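PDB 6T0Q: lectin from Pleurotus ostreatus, which probably binds galactose-type sugars, including N-acetylgalactosamine, through calcium-dependent carbohydrate-binding modules. Local coordinates for residues 234-239 and 286-291; 238-243 and 255-260. One frame throughout, in Å; residues are numbered along the deposited sequence.

Contact 1: 234-239 and 286-291; sequences VLIAAD and AGVIAT. With CA (calcium ion), chain G.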
loop_
_atom_site.group_PDB
_atom_site.type_symbol
_atom_site.label_atom_id
_atom_site.label_comp_id
_atom_site.label_asym_id
_atom_site.label_seq_id
_atom_site.Cartn_x
_atom_site.Cartn_y
_atom_site.Cartn_z
ATOM N N VAL A 234 10.495 8.629 -15.392
ATOM C CA VAL A 234 9.359 9.520 -15.624
ATOM C C VAL A 234 9.674 10.416 -16.809
ATOM O O VAL A 234 10.746 11.026 -16.864
ATOM C CB VAL A 234 9.036 10.376 -14.384
ATOM C CG1 VAL A 234 7.849 11.316 -14.674
ATOM C CG2 VAL A 234 8.759 9.492 -13.187
ATOM N N LEU A 235 8.738 10.499 -17.749
ATOM C CA LEU A 235 8.799 11.441 -18.855
ATOM C C LEU A 235 7.616 12.391 -18.724
ATOM O O LEU A 235 6.483 11.928 -18.583
ATOM C CB LEU A 235 8.744 10.692 -20.188
ATOM C CG LEU A 235 8.723 11.570 -21.431
ATOM C CD1 LEU A 235 10.036 12.316 -21.534
ATOM C CD2 LEU A 235 8.470 10.703 -22.665
ATOM N N ILE A 236 7.856 13.706 -18.756
ATOM C CA ILE A 236 6.782 14.654 -18.460
ATOM C C ILE A 236 6.965 15.954 -19.241
ATOM O O ILE A 236 8.088 16.412 -19.483
ATOM C CB ILE A 236 6.714 14.921 -16.938
ATOM C CG1 ILE A 236 5.587 15.891 -16.574
ATOM C CG2 ILE A 236 8.060 15.452 -16.413
ATOM C CD1 ILE A 236 5.332 15.894 -15.046
ATOM N N ALA A 237 5.838 16.559 -19.627
ATOM C CA ALA A 237 5.819 17.901 -20.199
ATOM C C ALA A 237 4.494 18.556 -19.836
ATOM O O ALA A 237 3.509 17.872 -19.547
ATOM C CB ALA A 237 6.007 17.878 -21.725
ATOM N N ALA A 238 4.470 19.892 -19.859
ATOM C CA ALA A 238 3.256 20.620 -19.513
ATOM C C ALA A 238 3.198 21.950 -20.249
ATOM O O ALA A 238 4.227 22.565 -20.542
ATOM C CB ALA A 238 3.145 20.883 -18.002
ATOM N N ASP A 239 1.971 22.378 -20.535
ATOM C CA ASP A 239 1.653 23.724 -21.000
ATOM C C ASP A 239 0.885 24.392 -19.861
ATOM O O ASP A 239 -0.284 24.063 -19.639
ATOM C CB ASP A 239 0.809 23.650 -22.277
ATOM C CG ASP A 239 0.543 25.018 -22.907
ATOM O OD1 ASP A 239 0.817 26.056 -22.271
ATOM O OD2 ASP A 239 0.064 25.046 -24.060
ATOM N N ALA A 286 -4.123 24.470 -21.995
ATOM C CA ALA A 286 -3.341 23.936 -20.887
ATOM C C ALA A 286 -3.426 22.416 -20.867
ATOM O O ALA A 286 -4.444 21.831 -21.247
ATOM C CB ALA A 286 -3.829 24.496 -19.541
ATOM N N GLY A 287 -2.356 21.786 -20.387
ATOM C CA GLY A 287 -2.361 20.348 -20.182
ATOM C C GLY A 287 -1.038 19.903 -19.595
ATOM O O GLY A 287 -0.019 20.590 -19.705
ATOM N N VAL A 288 -1.073 18.736 -18.956
ATOM C CA VAL A 288 0.146 18.055 -18.531
ATOM C C VAL A 288 0.057 16.613 -19.012
ATOM O O VAL A 288 -1.029 16.021 -19.042
ATOM C CB VAL A 288 0.366 18.142 -17.000
ATOM C CG1 VAL A 288 -0.777 17.508 -16.251
ATOM C CG2 VAL A 288 1.707 17.483 -16.580
ATOM N N ILE A 289 1.191 16.058 -19.423
ATOM C CA ILE A 289 1.242 14.695 -19.941
ATOM C C ILE A 289 2.476 14.025 -19.360
ATOM O O ILE A 289 3.506 14.678 -19.161
ATOM C CB ILE A 289 1.254 14.689 -21.489
ATOM C CG1 ILE A 289 1.152 13.265 -22.039
ATOM C CG2 ILE A 289 2.501 15.377 -22.039
ATOM C CD1 ILE A 289 0.950 13.248 -23.568
ATOM N N ALA A 290 2.363 12.731 -19.051
ATOM C CA ALA A 290 3.489 12.015 -18.471
ATOM C C ALA A 290 3.339 10.528 -18.735
ATOM O O ALA A 290 2.230 10.012 -18.894
ATOM C CB ALA A 290 3.621 12.257 -16.964
ATOM N N THR A 291 4.480 9.855 -18.785
ATOM C CA THR A 291 4.557 8.405 -18.859
ATOM C C THR A 291 5.536 7.970 -17.786
ATOM O O THR A 291 6.604 8.570 -17.645
ATOM C CB THR A 291 5.023 7.926 -20.242
ATOM O OG1 THR A 291 4.143 8.448 -21.247
ATOM C CG2 THR A 291 5.026 6.383 -20.314
HETATM CA CA CA G . -0.970 27.809 -21.697
#
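Leu-235 with Thr-291, Ala-237 with Ile-289 and Asp-239 with Gly-287 form three hydrogen-bonded pairs, each joined by two backbone bonds, in an antiparallel sheet of the lectin's calcium-binding beta-sandwich module. All six backbone N-H groups of these residues are used. The straightest bond runs from Leu-235 N to Thr-291 O at 174°, and the longest from Gly-287 N to Asp-239 O at 3.2 Å, the N-H there meeting a lone pair in the carbonyl plane. Each of the six carbonyl oxygens is also approached by a CA-H group; the closest is Ala-290 CA, 3.0 Å from Leu-235 O. The backbone in between turns to other strands: Val-234 and Ile-236 bond to Tyr-263 and Asp-261, Val-288 to Ile-201.

On one face Ile-236, Ala-290, Ala-238 and Val-288 pack together, and Val-288 CG2 bridges from Ala-238 CB, at 4.0 Å, to Ile-236 CG1. Ile-277 and Tyr-242 of the facing sheet close over this patch. On the other face Thr-291 OG1 is hydrogen-bonded to Ser-198 and Pro-194. Asp-239 divides its carboxylate: OD2 takes the indole N-H of Trp-344 and is also hydrogen-bonded to a glycerol, probably from the crystallisation liquor, while CG, anti to the backbone N (chi1 -175°), carries OD1 to 2.6 Å from the calcium ion.

Contact 2: 238-243 and 255-260; sequences ADDRYT and SSYTVA. With CA (calcium ion), chain G.
This is a partly buried loop-against-turn contact at the calcium end of the module, where the linker between strands 249-254 and 261-265 folds back on the turn joining strands 229-239 and 241-246. No direct hydrogen bond crosses it. Tyr-257 lays its ring flat against the carboxylate of Asp-239, the two planes 16° apart and the side chains pointing the same way. OD2 of Asp-239 sits over the centre of the ring, 3.8 Å above its plane, while Asp-239 CG comes to 3.6 Å from Tyr-257 CD2. The Tyr-257 ring is brought there by a chi1 of 49°, which sets CG between the backbone N and the carbonyl carbon.

The peptide bond between Asp-239 and Asp-240 is cis, and both aspartates bind the calcium ion; Asp-240 OD2 lies 2.6 Å from it and also accepts from Gly-282 N. Asn-281, Gly-283 and Pro-285 complete the site. Asp-240 also begins a classic beta bulge, facing Thr-280 together with Arg-241. Arg-241, part of a glycan pocket, receives Ser-255 CB over one face of its guanidinium, 3.5 Å above the plane and toward the rim.

A water lies between the backbones, 2.9 Å from Ala-238 O, to which it can donate, though other acceptors compete for its protons; it accepts a weak bond from Ser-256 N. Within the loop, Ser-256 OG makes an ST turn and ST motif, accepting from Thr-258 N and, at 3.0 Å, from Val-259 N.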
loop_
_atom_site.group_PDB
_atom_site.type_symbol
_atom_site.label_atom_id
_atom_site.label_comp_id
_atom_site.label_asym_id
_atom_site.label_seq_id
_atom_site.Cartn_x
_atom_site.Cartn_y
_atom_site.Cartn_z
ATOM N N ALA A 238 4.470 19.892 -19.859
ATOM C CA ALA A 238 3.256 20.620 -19.513
ATOM C C ALA A 238 3.198 21.950 -20.249
ATOM O O ALA A 238 4.227 22.565 -20.542
ATOM C CB ALA A 238 3.145 20.883 -18.002
ATOM N N ASP A 239 1.971 22.378 -20.535
ATOM C CA ASP A 239 1.653 23.724 -21.000
ATOM C C ASP A 239 0.885 24.392 -19.861
ATOM O O ASP A 239 -0.284 24.063 -19.639
ATOM C CB ASP A 239 0.809 23.650 -22.277
ATOM C CG ASP A 239 0.543 25.018 -22.907
ATOM O OD1 ASP A 239 0.817 26.056 -22.271
ATOM O OD2 ASP A 239 0.064 25.046 -24.060
ATOM N N ASP A 240 1.512 25.326 -19.137
ATOM C CA ASP A 240 2.794 25.981 -19.431
ATOM C C ASP A 240 4.022 25.427 -18.711
ATOM O O ASP A 240 5.138 25.561 -19.208
ATOM C CB ASP A 240 2.692 27.469 -19.064
ATOM C CG ASP A 240 2.092 28.299 -20.169
ATOM O OD1 ASP A 240 2.816 28.580 -21.146
ATOM O OD2 ASP A 240 0.897 28.648 -20.071
ATOM N N ARG A 241 3.830 24.869 -17.518
ATOM C CA ARG A 241 4.956 24.462 -16.682
ATOM C C ARG A 241 4.446 23.488 -15.627
ATOM O O ARG A 241 3.240 23.362 -15.410
ATOM C CB ARG A 241 5.624 25.675 -16.017
ATOM C CG ARG A 241 4.680 26.453 -15.090
ATOM C CD ARG A 241 5.398 27.568 -14.323
ATOM N NE ARG A 241 6.044 28.523 -15.222
ATOM C CZ ARG A 241 7.362 28.641 -15.378
ATOM N NH1 ARG A 241 8.192 27.868 -14.685
ATOM N NH2 ARG A 241 7.853 29.535 -16.230
ATOM N N TYR A 242 5.383 22.820 -14.952
ATOM C CA TYR A 242 5.030 21.832 -13.937
ATOM C C TYR A 242 6.141 21.764 -12.904
ATOM O O TYR A 242 7.294 22.105 -13.177
ATOM C CB TYR A 242 4.830 20.425 -14.534
ATOM C CG TYR A 242 6.156 19.836 -14.956
ATOM C CD1 TYR A 242 6.932 19.102 -14.068
ATOM C CD2 TYR A 242 6.664 20.075 -16.227
ATOM C CE1 TYR A 242 8.176 18.608 -14.437
ATOM C CE2 TYR A 242 7.901 19.573 -16.615
ATOM C CZ TYR A 242 8.650 18.845 -15.712
ATOM O OH TYR A 242 9.882 18.357 -16.079
ATOM N N THR A 243 5.784 21.275 -11.721
ATOM C CA THR A 243 6.744 20.758 -10.760
ATOM C C THR A 243 6.301 19.354 -10.378
ATOM O O THR A 243 5.115 19.124 -10.118
ATOM C CB THR A 243 6.851 21.648 -9.514
ATOM O OG1 THR A 243 7.286 22.954 -9.907
ATOM C CG2 THR A 243 7.871 21.071 -8.541
ATOM N N SER A 255 9.307 23.919 -18.041
ATOM C CA SER A 255 8.430 24.977 -18.537
ATOM C C SER A 255 8.322 24.950 -20.053
ATOM O O SER A 255 8.194 26.004 -20.685
ATOM C CB SER A 255 8.914 26.362 -18.070
ATOM O OG SER A 255 10.275 26.570 -18.409
ATOM N N SER A 256 8.352 23.766 -20.651
ATOM C CA SER A 256 8.274 23.635 -22.097
ATOM C C SER A 256 7.242 22.582 -22.457
ATOM O O SER A 256 7.221 21.499 -21.861
ATOM C CB SER A 256 9.635 23.258 -22.697
ATOM O OG SER A 256 9.499 23.065 -24.093
ATOM N N TYR A 257 6.387 22.895 -23.430
ATOM C CA TYR A 257 5.492 21.899 -23.993
ATOM C C TYR A 257 5.985 21.390 -25.339
ATOM O O TYR A 257 5.266 20.651 -26.017
ATOM C CB TYR A 257 4.063 22.448 -24.101
ATOM C CG TYR A 257 3.920 23.819 -24.755
ATOM C CD1 TYR A 257 3.727 23.942 -26.121
ATOM C CD2 TYR A 257 3.949 24.983 -23.987
ATOM C CE1 TYR A 257 3.579 25.199 -26.723
ATOM C CE2 TYR A 257 3.815 26.237 -24.576
ATOM C CZ TYR A 257 3.625 26.336 -25.943
ATOM O OH TYR A 257 3.490 27.582 -26.523
ATOM N N THR A 258 7.206 21.750 -25.734
ATOM C CA THR A 258 7.811 21.187 -26.935
ATOM C C THR A 258 9.042 20.338 -26.652
ATOM O O THR A 258 9.466 19.578 -27.531
ATOM C CB THR A 258 8.200 22.303 -27.916
ATOM O OG1 THR A 258 9.084 23.219 -27.260
ATOM C CG2 THR A 258 6.954 23.056 -28.396
ATOM N N VAL A 259 9.625 20.450 -25.465
ATOM C CA VAL A 259 10.780 19.652 -25.075
ATOM C C VAL A 259 10.441 18.997 -23.741
ATOM O O VAL A 259 10.330 19.688 -22.720
ATOM C CB VAL A 259 12.057 20.497 -24.972
ATOM C CG1 VAL A 259 13.231 19.635 -24.503
ATOM C CG2 VAL A 259 12.370 21.168 -26.329
ATOM N N ALA A 260 10.260 17.671 -23.749
ATOM C CA ALA A 260 9.894 16.943 -22.540
ATOM C C ALA A 260 11.115 16.695 -21.657
ATOM O O ALA A 260 12.258 16.648 -22.125
ATOM C CB ALA A 260 9.234 15.604 -22.889
HETATM CA CA CA G . -0.970 27.809 -21.697
HETATM O O HOH W 1 6.525 21.980 -18.822
#

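Strand 229-239 comes first along the chain and serves both contacts, which share Ala-238 and Asp-239. Contact 2 closes early: after strands 241-246 and 249-254 the chain returns with 255-260, just before strand 261-265 joins the sheet on one side of 229-239. Contact 1 closes much later, when strand 287-296 arrives on the other side, so the loop closed by contact 2 nests within that of contact 1. Between the two closures strand 273-281 is laid down in the facing sheet. The contacts also touch directly: Ile-236 CG2 meets Tyr-242 OH at 3.4 Å, joining the two sheets, and Leu-235 CD1 packs on Ala-260 CB.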